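Local structure of amidase, hydantoinase/carbamoylase family (Burkholderia vietnamiensis, 5I4M) at residues Ile25-Arg30 / Ile127-Asp132; Val67-Ala72 / Gly122-Ile127. The protein probably hydrolyses N-carbamoyl-L-amino acids as a zinc-dependent member of the peptidase M20 family, with two zinc ions bound per subunit. All coordinates share one frame; numbering follows the deposited sequence. Where two conformers were deposited one is given.

Contact 1 (Ile25-Arg30 / Ile127-Asp132); sequences IKVDGR and IRSLND
Lys26 and Ser129 meet through backbone and hydroxyl rather than through a long side chain, where the chain leading into helix 29-39 passes the last turn of helix 117-132 in the catalytic domain of this M20 fold. Lys26 O lies 3.8 Å from Ser129 OG, too far for a direct bond, and a water fills the gap: it donates to Lys26 O at 2.8 Å and sits 3.0 Å from Ser129 OG. Val27 follows as the closest residue, its CA 3.4 Å from Ser129 OG, with CB and CG1 also grazing that oxygen. Ser129 OG is placed anti to its own carbonyl carbon (chi1 -74°), which turns it back along the helix to bond Glu125 O, so the hydroxyl serves its own helix and the water together. Val27 also packs against Ala418 of helix 411-429, and its N bonds Asn419 OD1. Asp28 is the N-cap of helix 29-39: with CG anti to the backbone N (chi1 -176°), OD1 accepts from Arg31 N, while Asp28 OD2 accepts from an ordered water at 2.7 Å that also donates to Asp132 OD2 at 3.2 Å. Asp132 also salt-bridges Arg31 NH2 through OD2, which probably eases the 5.2 Å approach of Asp28 OD2 to Asp132 OD2.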
loop_
_atom_site.group_PDB
_atom_site.type_symbol
_atom_site.label_atom_id
_atom_site.label_comp_id
_atom_site.label_asym_id
_atom_site.label_seq_id
_atom_site.Cartn_x
_atom_site.Cartn_y
_atom_site.Cartn_z
ATOM N N ILE A 25 -37.083 -35.574 9.758
ATOM C CA ILE A 25 -35.651 -35.620 9.493
ATOM C C ILE A 25 -35.165 -34.180 9.378
ATOM O O ILE A 25 -35.418 -33.508 8.376
ATOM C CB ILE A 25 -35.342 -36.418 8.223
ATOM C CG1 ILE A 25 -35.917 -37.831 8.337
ATOM C CG2 ILE A 25 -33.841 -36.448 7.959
ATOM C CD1 ILE A 25 -35.740 -38.646 7.085
ATOM N N LYS A 26 -34.473 -33.696 10.406
ATOM C CA LYS A 26 -34.076 -32.296 10.434
ATOM C C LYS A 26 -32.771 -32.156 11.202
ATOM O O LYS A 26 -32.360 -33.056 11.939
ATOM C CB LYS A 26 -35.172 -31.414 11.049
ATOM C CG LYS A 26 -35.681 -31.878 12.408
ATOM C CD LYS A 26 -36.758 -30.929 12.939
ATOM C CE LYS A 26 -37.134 -31.251 14.379
ATOM N NZ LYS A 26 -37.839 -32.556 14.498
ATOM N N VAL A 27 -32.114 -31.018 11.009
ATOM C CA VAL A 27 -30.798 -30.821 11.601
ATOM C C VAL A 27 -30.939 -30.468 13.077
ATOM O O VAL A 27 -32.021 -30.122 13.567
ATOM C CB VAL A 27 -30.001 -29.741 10.846
ATOM C CG1 VAL A 27 -29.840 -30.126 9.387
ATOM C CG2 VAL A 27 -30.690 -28.397 10.972
ATOM N N ASP A 28 -29.823 -30.586 13.792
ATOM C CA ASP A 28 -29.682 -30.085 15.158
ATOM C C ASP A 28 -29.154 -28.660 15.034
ATOM O O ASP A 28 -27.955 -28.448 14.850
ATOM C CB ASP A 28 -28.738 -30.989 15.948
ATOM C CG ASP A 28 -28.617 -30.602 17.417
ATOM O OD1 ASP A 28 -28.785 -29.411 17.766
ATOM O OD2 ASP A 28 -28.331 -31.510 18.229
ATOM N N GLY A 29 -30.055 -27.676 15.114
ATOM C CA GLY A 29 -29.659 -26.302 14.836
ATOM C C GLY A 29 -28.660 -25.747 15.836
ATOM O O GLY A 29 -27.770 -24.973 15.475
ATOM N N ARG A 30 -28.803 -26.114 17.110
ATOM C CA ARG A 30 -27.861 -25.627 18.111
ATOM C C ARG A 30 -26.486 -26.241 17.911
ATOM O O ARG A 30 -25.467 -25.552 18.042
ATOM C CB ARG A 30 -28.375 -25.925 19.520
ATOM C CG ARG A 30 -27.419 -25.439 20.601
ATOM C CD ARG A 30 -27.920 -25.728 22.006
ATOM N NE ARG A 30 -28.141 -27.153 22.233
ATOM C CZ ARG A 30 -28.514 -27.670 23.400
ATOM N NH1 ARG A 30 -28.695 -26.875 24.449
ATOM N NH2 ARG A 30 -28.702 -28.977 23.523
ATOM N N ILE A 127 -24.042 -34.670 7.785
ATOM C CA ILE A 127 -23.467 -35.973 8.120
ATOM C C ILE A 127 -23.934 -36.422 9.498
ATOM O O ILE A 127 -24.392 -37.557 9.693
ATOM C CB ILE A 127 -21.931 -35.908 8.053
ATOM C CG1 ILE A 127 -21.470 -35.592 6.628
ATOM C CG2 ILE A 127 -21.324 -37.203 8.579
ATOM C CD1 ILE A 127 -21.854 -36.632 5.628
ATOM N N ARG A 128 -23.819 -35.528 10.484
ATOM C CA ARG A 128 -24.206 -35.892 11.844
ATOM C C ARG A 128 -25.696 -36.194 11.929
ATOM O O ARG A 128 -26.118 -37.079 12.683
ATOM C CB ARG A 128 -23.829 -34.771 12.813
ATOM C CG ARG A 128 -22.334 -34.570 12.973
ATOM C CD ARG A 128 -22.049 -33.352 13.831
ATOM N NE ARG A 128 -20.692 -33.350 14.381
ATOM C CZ ARG A 128 -20.103 -32.286 14.926
ATOM N NH1 ARG A 128 -20.739 -31.122 14.980
ATOM N NH2 ARG A 128 -18.870 -32.388 15.416
ATOM N N SER A 129 -26.507 -35.463 11.166
ATOM C CA SER A 129 -27.947 -35.676 11.210
ATOM C C SER A 129 -28.330 -36.987 10.541
ATOM O O SER A 129 -29.256 -37.668 10.995
ATOM C CB SER A 129 -28.667 -34.500 10.558
ATOM O OG SER A 129 -28.626 -33.367 11.403
ATOM N N LEU A 130 -27.630 -37.363 9.468
ATOM C CA LEU A 130 -27.853 -38.685 8.894
ATOM C C LEU A 130 -27.490 -39.772 9.893
ATOM O O LEU A 130 -28.160 -40.805 9.965
ATOM C CB LEU A 130 -27.042 -38.859 7.613
ATOM C CG LEU A 130 -27.339 -37.920 6.446
ATOM C CD1 LEU A 130 -26.284 -38.101 5.363
ATOM C CD2 LEU A 130 -28.725 -38.178 5.901
ATOM N N ASN A 131 -26.425 -39.564 10.672
ATOM C CA ASN A 131 -26.099 -40.529 11.720
ATOM C C ASN A 131 -27.176 -40.553 12.798
ATOM O O ASN A 131 -27.627 -41.630 13.213
ATOM C CB ASN A 131 -24.736 -40.209 12.334
ATOM C CG ASN A 131 -23.604 -40.372 11.346
ATOM O OD1 ASN A 131 -23.768 -40.998 10.308
ATOM N ND2 ASN A 131 -22.440 -39.807 11.668
ATOM N N ASP A 132 -27.596 -39.372 13.266
ATOM C CA ASP A 132 -28.593 -39.299 14.331
ATOM C C ASP A 132 -29.858 -40.059 13.958
ATOM O O ASP A 132 -30.461 -40.733 14.805
ATOM C CB ASP A 132 -28.939 -37.842 14.639
ATOM C CG ASP A 132 -27.829 -37.116 15.361
ATOM O OD1 ASP A 132 -26.878 -37.779 15.816
ATOM O OD2 ASP A 132 -27.919 -35.876 15.476
HETATM O O HOH W 1 -30.487 -34.188 13.639
HETATM O O HOH W 2 -28.940 -34.099 17.878
#

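Contact 2 (Val67-Ala72 / Gly122-Ile127); sequences VGWAKA and GGLEVI
Leu124 projects from helix 117-132 into the angle formed by Trp69 and Ala70 on helix 57-72, an apolar helix-helix contact in the catalytic domain of the M20 fold. One methyl serves each partner. Leu124 CD2 approaches the six-membered part of the indole, 3.7 Å from Trp69 CE3, and at almost the same range it touches the methylene, 3.8 Å from Trp69 CB. Leu124 CD1 instead reaches the helix backbone, 4.1 Å from Ala70 CA. The two side chains, Leu124 and Trp69, cross at about a right angle, and the methyl meets the indole obliquely. With CG of Leu124 anti to the backbone N (chi1 174°) the fork is carried toward helix 57-72, and chi2 of 62° sets CD2 at the indole and CD1 at Ala70. Leucine accounts for about half of the 124 Å² buried here, 66 Å², against 32 Å² for Trp69 and 21 Å² for Ala70. A small residue at position 70 accompanies the close backbone approach, with 6.7 Å between Ala70 CA and Leu124 CA.

Further out, each partner is held by neighbouring elements. Ala70 also packs on Met87 of strand 85-89 and on Cys75, while Ile127, one turn beyond Leu124 on the same helix, packs on Cys75, Val141 and Val143, so both helices rest against strands of the domain. Trp69 also touches Ser35 and Val39 of helix 29-39, which gives the indole a third helix as neighbour. Arg128, one turn beyond Leu124, makes a cation-pi interaction with this ring from the same side of the indole plane as the leucine methyl. Arg128 NH2 stands almost directly above Trp69 CG, at 3.6 Å.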
loop_
_atom_site.group_PDB
_atom_site.type_symbol
_atom_site.label_atom_id
_atom_site.label_comp_id
_atom_site.label_asym_id
_atom_site.label_seq_id
_atom_site.Cartn_x
_atom_site.Cartn_y
_atom_site.Cartn_z
ATOM N N VAL A 67 -11.605 -31.791 10.139
ATOM C CA VAL A 67 -11.249 -33.171 9.800
ATOM C C VAL A 67 -11.422 -34.086 11.008
ATOM O O VAL A 67 -11.958 -35.196 10.894
ATOM C CB VAL A 67 -9.817 -33.232 9.236
ATOM C CG1 VAL A 67 -9.277 -34.655 9.270
ATOM C CG2 VAL A 67 -9.801 -32.679 7.810
ATOM N N GLY A 68 -10.978 -33.639 12.185
ATOM C CA GLY A 68 -11.171 -34.446 13.385
ATOM C C GLY A 68 -12.636 -34.708 13.689
ATOM O O GLY A 68 -13.020 -35.831 14.039
ATOM N N TRP A 69 -13.475 -33.675 13.562
ATOM C CA TRP A 69 -14.907 -33.851 13.775
ATOM C C TRP A 69 -15.499 -34.817 12.761
ATOM O O TRP A 69 -16.333 -35.664 13.106
ATOM C CB TRP A 69 -15.626 -32.506 13.674
ATOM C CG TRP A 69 -15.368 -31.560 14.806
ATOM C CD1 TRP A 69 -14.844 -31.862 16.033
ATOM C CD2 TRP A 69 -15.599 -30.142 14.801
ATOM N NE1 TRP A 69 -14.752 -30.722 16.799
ATOM C CE2 TRP A 69 -15.214 -29.655 16.067
ATOM C CE3 TRP A 69 -16.108 -29.244 13.858
ATOM C CZ2 TRP A 69 -15.323 -28.310 16.410
ATOM C CZ3 TRP A 69 -16.217 -27.913 14.199
ATOM C CH2 TRP A 69 -15.825 -27.458 15.469
ATOM N N ALA A 70 -15.100 -34.689 11.496
ATOM C CA ALA A 70 -15.655 -35.570 10.475
ATOM C C ALA A 70 -15.283 -37.017 10.745
ATOM O O ALA A 70 -16.113 -37.918 10.586
ATOM C CB ALA A 70 -15.174 -35.149 9.089
ATOM N N LYS A 71 -14.029 -37.266 11.140
ATOM C CA LYS A 71 -13.635 -38.637 11.442
ATOM C C LYS A 71 -14.443 -39.181 12.608
ATOM O O LYS A 71 -14.850 -40.352 12.604
ATOM C CB LYS A 71 -12.139 -38.713 11.739
ATOM C CG LYS A 71 -11.266 -38.650 10.492
ATOM C CD LYS A 71 -9.788 -38.656 10.838
ATOM C CE LYS A 71 -8.932 -38.528 9.591
ATOM N NZ LYS A 71 -7.503 -38.319 9.948
ATOM N N ALA A 72 -14.697 -38.341 13.613
ATOM C CA ALA A 72 -15.502 -38.778 14.748
ATOM C C ALA A 72 -16.932 -39.078 14.331
ATOM O O ALA A 72 -17.615 -39.854 15.004
ATOM C CB ALA A 72 -15.483 -37.720 15.852
ATOM N N GLY A 122 -22.308 -26.666 7.707
ATOM C CA GLY A 122 -23.612 -27.186 7.324
ATOM C C GLY A 122 -23.516 -28.591 6.758
ATOM O O GLY A 122 -24.339 -29.457 7.068
ATOM N N GLY A 123 -22.492 -28.844 5.940
ATOM C CA GLY A 123 -22.277 -30.195 5.447
ATOM C C GLY A 123 -21.989 -31.174 6.567
ATOM O O GLY A 123 -22.553 -32.270 6.608
ATOM N N LEU A 124 -21.097 -30.791 7.493
ATOM C CA LEU A 124 -20.814 -31.651 8.639
ATOM C C LEU A 124 -22.084 -31.953 9.428
ATOM O O LEU A 124 -22.288 -33.086 9.886
ATOM C CB LEU A 124 -19.768 -30.995 9.543
ATOM C CG LEU A 124 -19.521 -31.764 10.844
ATOM C CD1 LEU A 124 -18.974 -33.152 10.540
ATOM C CD2 LEU A 124 -18.568 -31.014 11.753
ATOM N N GLU A 125 -22.953 -30.953 9.587
ATOM C CA GLU A 125 -24.210 -31.165 10.305
ATOM C C GLU A 125 -25.133 -32.114 9.551
ATOM O O GLU A 125 -25.866 -32.884 10.180
ATOM C CB GLU A 125 -24.895 -29.816 10.561
ATOM C CG GLU A 125 -26.306 -29.901 11.174
ATOM C CD GLU A 125 -26.357 -30.647 12.511
ATOM O OE1 GLU A 125 -27.377 -31.329 12.771
ATOM O OE2 GLU A 125 -25.389 -30.559 13.303
ATOM N N VAL A 126 -25.101 -32.095 8.212
ATOM C CA VAL A 126 -25.859 -33.085 7.444
ATOM C C VAL A 126 -25.360 -34.489 7.760
ATOM O O VAL A 126 -26.145 -35.412 8.001
ATOM C CB VAL A 126 -25.774 -32.782 5.937
ATOM C CG1 VAL A 126 -26.305 -33.955 5.129
ATOM C CG2 VAL A 126 -26.566 -31.542 5.611
ATOM N N ILE A 127 -24.042 -34.670 7.785
ATOM C CA ILE A 127 -23.467 -35.973 8.120
ATOM C C ILE A 127 -23.934 -36.422 9.498
ATOM O O ILE A 127 -24.392 -37.557 9.693
ATOM C CB ILE A 127 -21.931 -35.908 8.053
ATOM C CG1 ILE A 127 -21.470 -35.592 6.628
ATOM C CG2 ILE A 127 -21.324 -37.203 8.579
ATOM C CD1 ILE A 127 -21.854 -36.632 5.628
#

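Overall arrangement
Both contacts use helix 117-132: contact 2 engages its middle and contact 1 its C-terminal end, and Ile127 belongs to both segments. Their centres lie 11 Å apart, on the same side of the chain's centre and away from the annotated zinc and ligand sites. Along the chain the order is 25-30, 67-72, 122-127 and 127-132, so the pairing of contact 2 falls within the span that contact 1 brings together. A probable hydrogen bond ties them, Asp28 N to Glu125 OE1 at 2.8 Å. The chain leading into helix 29-39, and helix 57-72 after it, therefore both pack on helix 117-132, which gathers two successive N-terminal pieces around it.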